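Local coordinates for protein SalCYP truncation (Salinispora tropica, PDB 7ABB) that belongs to the cytochrome P450 family and carries heme c within a largely helical fold, at residues A[117-120]-A[121-125]. Sequence-based numbering, arbitrary orientation.
Sequences RRIS and AFVDR
Arg117 O and Arg118 O share the amide of Ala121 where helix 108-120 runs out. The i to i+4 bond to Arg117 O is weak (N-H...O 132°), and an i to i+3 bond, Ala121 N to Arg118 O at 3.2 Å, stands beside it, as where a helix tightens at its end. Both arginine side chains leave this turn to form salt bridges with Glu141 on helix 130-147, a long-armed task that suits the residue; Arg118 also bonds Asn114. Arg118 O has a second neighbour, lying oblique to the Phe122 ring, 3.2 Å from Phe122 CD2.

In this helical P450 domain, at the edge of the fold and about 26 Å from the centre of the chain to the centre of the contact, the last turn leads into the short loop before strand 127-129. Ile119 is its apolar centre. Ile119 O accepts Phe122 N at 3.0 Å, the straightest (154°) of the four backbone bonds between 117-120 and 121-125, and Val123 N only weakly. Phe122 CG stands between its own backbone N and carbonyl carbon (chi1 56°), which brings the ring back against Ile119: Ile119 O lies over the ring centre, and Ile119 CA makes a CH-pi contact with the same face, 3.9 Å from the Phe122 centroid, while Ile119 CG1 meets Phe122 CZ. The other branch, Ile119 CG2, packs 3.8 Å from Val123 CG2. Apolar side chains suit these places, since Ile119, Phe122 and Val123 all also touch Ile363, just after helix 345-362. Ser120, small and polar on the exposed side, turns OG back to Arg116 O, while a water links Ser120 O to Asp124 N.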
loop_
_atom_site.group_PDB
_atom_site.type_symbol
_atom_site.label_atom_id
_atom_site.label_comp_id
_atom_site.label_asym_id
_atom_site.label_seq_id
_atom_site.Cartn_x
_atom_site.Cartn_y
_atom_site.Cartn_z
ATOM N N ARG A 117 -17.665 -6.703 13.365
ATOM C CA ARG A 117 -17.923 -5.923 14.563
ATOM C C ARG A 117 -18.032 -4.447 14.237
ATOM O O ARG A 117 -18.952 -3.755 14.694
ATOM C CB ARG A 117 -16.784 -6.169 15.564
ATOM C CG ARG A 117 -16.857 -5.358 16.854
ATOM C CD ARG A 117 -15.477 -4.915 17.362
ATOM N NE ARG A 117 -14.488 -5.988 17.242
ATOM C CZ ARG A 117 -13.214 -5.800 16.889
ATOM N NH1 ARG A 117 -12.756 -4.579 16.663
ATOM N NH2 ARG A 117 -12.384 -6.829 16.739
ATOM N N ARG A 118 -17.092 -3.945 13.435
ATOM C CA ARG A 118 -17.038 -2.518 13.178
ATOM C C ARG A 118 -18.199 -2.089 12.286
ATOM O O ARG A 118 -18.844 -1.072 12.550
ATOM C CB ARG A 118 -15.683 -2.155 12.573
ATOM C CG ARG A 118 -14.532 -2.331 13.551
ATOM C CD ARG A 118 -13.212 -1.927 12.907
ATOM N NE ARG A 118 -12.141 -2.022 13.894
ATOM C CZ ARG A 118 -11.922 -1.121 14.838
ATOM N NH1 ARG A 118 -12.686 -0.036 14.945
ATOM N NH2 ARG A 118 -10.937 -1.308 15.715
ATOM N N ILE A 119 -18.501 -2.863 11.244
ATOM C CA ILE A 119 -19.591 -2.456 10.351
ATOM C C ILE A 119 -20.924 -2.559 11.077
ATOM O O ILE A 119 -21.788 -1.681 10.945
ATOM C CB ILE A 119 -19.567 -3.305 9.081
ATOM C CG1 ILE A 119 -18.281 -3.036 8.311
ATOM C CG2 ILE A 119 -20.802 -2.964 8.197
ATOM C CD1 ILE A 119 -17.913 -4.118 7.341
ATOM N N SER A 120 -21.119 -3.626 11.860
ATOM C CA SER A 120 -22.344 -3.781 12.637
ATOM C C SER A 120 -22.630 -2.562 13.491
ATOM O O SER A 120 -23.800 -2.216 13.703
ATOM C CB SER A 120 -22.242 -5.019 13.536
ATOM O OG SER A 120 -22.372 -6.206 12.794
ATOM N N ALA A 121 -21.593 -1.892 13.980
ATOM C CA ALA A 121 -21.801 -0.801 14.920
ATOM C C ALA A 121 -22.333 0.462 14.256
ATOM O O ALA A 121 -22.813 1.345 14.963
ATOM C CB ALA A 121 -20.488 -0.486 15.648
ATOM N N PHE A 122 -22.255 0.584 12.927
ATOM C CA PHE A 122 -22.805 1.763 12.261
ATOM C C PHE A 122 -23.848 1.472 11.192
ATOM O O PHE A 122 -24.375 2.427 10.623
ATOM C CB PHE A 122 -21.706 2.658 11.662
ATOM C CG PHE A 122 -20.766 1.986 10.698
ATOM C CD1 PHE A 122 -21.132 1.725 9.382
ATOM C CD2 PHE A 122 -19.469 1.686 11.082
ATOM C CE1 PHE A 122 -20.230 1.130 8.486
ATOM C CE2 PHE A 122 -18.579 1.100 10.215
ATOM C CZ PHE A 122 -18.936 0.820 8.913
ATOM N N VAL A 123 -24.211 0.210 10.943
ATOM C CA VAL A 123 -25.217 -0.095 9.917
ATOM C C VAL A 123 -26.490 0.723 10.122
ATOM O O VAL A 123 -27.112 1.180 9.153
ATOM C CB VAL A 123 -25.548 -1.600 9.889
ATOM C CG1 VAL A 123 -26.703 -1.872 8.937
ATOM C CG2 VAL A 123 -24.389 -2.392 9.432
ATOM N N ASP A 124 -26.943 0.865 11.370
ATOM C CA ASP A 124 -28.219 1.522 11.626
ATOM C C ASP A 124 -28.215 3.020 11.321
ATOM O O ASP A 124 -29.293 3.606 11.199
ATOM C CB ASP A 124 -28.641 1.291 13.088
ATOM C CG ASP A 124 -29.053 -0.143 13.360
ATOM O OD1 ASP A 124 -29.232 -0.914 12.395
ATOM O OD2 ASP A 124 -29.216 -0.494 14.546
ATOM N N ARG A 125 -27.044 3.643 11.153
ATOM C CA ARG A 125 -26.989 5.082 10.904
ATOM C C ARG A 125 -27.362 5.459 9.471
ATOM O O ARG A 125 -27.819 6.580 9.236
ATOM C CB ARG A 125 -25.586 5.596 11.191
ATOM C CG ARG A 125 -25.281 5.619 12.689
ATOM C CD ARG A 125 -23.814 5.750 12.984
ATOM N NE ARG A 125 -23.173 6.752 12.153
ATOM C CZ ARG A 125 -21.857 6.936 12.095
ATOM N NH1 ARG A 125 -21.052 6.214 12.873
ATOM N NH2 ARG A 125 -21.358 7.863 11.287
HETATM O O HOH W 1 -25.749 -0.086 13.887
#